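Local coordinates for protein ORF10 (Moritella marina, PDB 6RIW) that probably condenses acyl chains as the ketosynthase and chain length factor part of a larger polyunsaturated fatty acid synthase, at residues 605-610 against 942-947. Sequence-based numbering, arbitrary orientation.
Sequences LLQQGI and NKVNQP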
# COMPACT_ATOMS: atom_id res chain seq x y z
N LEU A 605 16.49 -28.36 -17.90
CA LEU A 605 16.53 -29.44 -18.88
C LEU A 605 17.70 -29.28 -19.84
O LEU A 605 18.41 -30.25 -20.14
CB LEU A 605 15.23 -29.49 -19.66
CG LEU A 605 14.01 -29.86 -18.82
CD1 LEU A 605 12.78 -29.52 -19.64
CD2 LEU A 605 14.07 -31.35 -18.44
N LEU A 606 17.90 -28.06 -20.33
CA LEU A 606 19.03 -27.79 -21.22
C LEU A 606 20.35 -28.08 -20.53
O LEU A 606 21.17 -28.87 -21.01
CB LEU A 606 18.96 -26.34 -21.70
CG LEU A 606 19.72 -26.01 -22.99
CD1 LEU A 606 19.19 -26.85 -24.12
CD2 LEU A 606 19.58 -24.53 -23.29
N GLN A 607 20.58 -27.45 -19.38
CA GLN A 607 21.89 -27.55 -18.77
C GLN A 607 22.20 -28.96 -18.32
O GLN A 607 23.36 -29.37 -18.36
CB GLN A 607 22.01 -26.57 -17.61
CG GLN A 607 22.15 -25.13 -18.10
CD GLN A 607 21.98 -24.12 -17.01
OE1 GLN A 607 22.34 -24.35 -15.85
NE2 GLN A 607 21.45 -22.95 -17.37
N GLN A 608 21.18 -29.72 -17.90
CA GLN A 608 21.47 -31.05 -17.38
C GLN A 608 21.60 -32.09 -18.47
O GLN A 608 22.02 -33.22 -18.18
CB GLN A 608 20.41 -31.48 -16.36
CG GLN A 608 20.43 -30.58 -15.10
CD GLN A 608 19.98 -31.31 -13.85
OE1 GLN A 608 18.80 -31.51 -13.66
NE2 GLN A 608 20.92 -31.69 -12.99
N GLY A 609 21.24 -31.75 -19.70
CA GLY A 609 21.49 -32.61 -20.84
C GLY A 609 20.35 -33.50 -21.24
O GLY A 609 20.57 -34.48 -21.96
N ILE A 610 19.13 -33.20 -20.82
CA ILE A 610 17.97 -34.03 -21.13
C ILE A 610 17.13 -33.29 -22.16
O ILE A 610 16.52 -32.25 -21.86
CB ILE A 610 17.16 -34.36 -19.88
CG1 ILE A 610 18.04 -35.11 -18.88
CG2 ILE A 610 15.92 -35.19 -20.26
CD1 ILE A 610 18.53 -36.48 -19.36
N ASN A 942 24.32 -33.46 -16.08
CA ASN A 942 25.25 -32.40 -15.72
C ASN A 942 24.68 -31.59 -14.55
O ASN A 942 23.47 -31.43 -14.42
CB ASN A 942 25.50 -31.43 -16.88
CG ASN A 942 25.69 -32.11 -18.20
OD1 ASN A 942 26.47 -33.06 -18.31
ND2 ASN A 942 24.98 -31.62 -19.22
N LYS A 943 25.56 -31.05 -13.72
CA LYS A 943 25.12 -30.08 -12.73
C LYS A 943 24.71 -28.78 -13.43
O LYS A 943 25.33 -28.38 -14.42
CB LYS A 943 26.23 -29.82 -11.71
CG LYS A 943 26.55 -31.03 -10.84
CD LYS A 943 26.84 -30.61 -9.40
CE LYS A 943 28.21 -31.10 -8.96
NZ LYS A 943 28.37 -32.55 -9.22
N VAL A 944 23.65 -28.14 -12.92
CA VAL A 944 23.27 -26.83 -13.47
C VAL A 944 24.27 -25.78 -13.00
O VAL A 944 24.97 -25.92 -11.99
CB VAL A 944 21.85 -26.41 -13.07
CG1 VAL A 944 20.85 -27.39 -13.64
CG2 VAL A 944 21.74 -26.34 -11.55
N ASN A 945 24.30 -24.69 -13.75
CA ASN A 945 25.22 -23.61 -13.43
C ASN A 945 24.78 -22.85 -12.18
O ASN A 945 25.62 -22.47 -11.35
CB ASN A 945 25.31 -22.67 -14.62
CG ASN A 945 26.42 -21.67 -14.46
OD1 ASN A 945 27.58 -22.04 -14.20
ND2 ASN A 945 26.08 -20.38 -14.58
N GLN A 946 23.48 -22.60 -12.03
CA GLN A 946 22.97 -21.82 -10.90
C GLN A 946 21.78 -22.54 -10.27
O GLN A 946 20.64 -22.33 -10.67
CB GLN A 946 22.57 -20.41 -11.34
CG GLN A 946 22.19 -19.51 -10.17
CD GLN A 946 23.20 -19.54 -9.05
OE1 GLN A 946 23.06 -20.28 -8.07
NE2 GLN A 946 24.25 -18.74 -9.19
N PRO A 947 22.03 -23.41 -9.30
CA PRO A 947 20.92 -24.10 -8.62
C PRO A 947 20.20 -23.13 -7.68
O PRO A 947 20.67 -22.02 -7.43
CB PRO A 947 21.62 -25.21 -7.85
CG PRO A 947 23.00 -24.67 -7.59
CD PRO A 947 23.34 -23.75 -8.72
O HOH W 1 21.59 -22.60 -14.08
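Gln-607 and Gln-608, at the C-terminal end of helix 597-608, meet the irregular loop 942-947, extended over Asn-942 to Val-944, in a polar contact, a worked example of how the carbonyls of a last helical turn bind an irregular chain. It lies far out on the ketosynthase-chain length factor didomain, its centre about 39 Å from the centre of the chain, and away from the magnesium site. Gly-609, with positive phi, closes the helix in a Schellman motif, and the backbone carbonyls of Gln-607 and Gln-608 are taken up by Asn-942. Asn-942 ND2 donates to Gln-607 O (2.9 Å, 166° at the hydrogen), with the acceptor lying in the asparagine amide plane. Asn-942 N reaches Gln-608 O at 3.1 Å. The third bond runs the other way, from Gln-608 NE2 to Asn-942 O at 2.9 Å.

With CG beside its own backbone N (chi1 -65°) and the chain extended beyond, Gln-608 lays its CG against Val-944 CG1 at 3.5 Å. Its amide also bonds Asp-152 O and Gln-154 N, while Gln-154 OE1 receives Val-944 N. A leucine in place of Gln-608 would probably leave Asn-942 O, Asp-152 O and Gln-154 N without their amide partner.

Gln-607 works further along the loop: Gln-607 OE1 accepts a nearly straight bond from Asn-945 N (2.9 Å, 172°) and another from a water at 2.6 Å, which in turn accepts from Gln-946 N. Two donors thus grip one amide oxygen, and because side-chain amides mostly meet backbone N-H and C=O groups, the grip depends on amide chemistry more than on apolar burial.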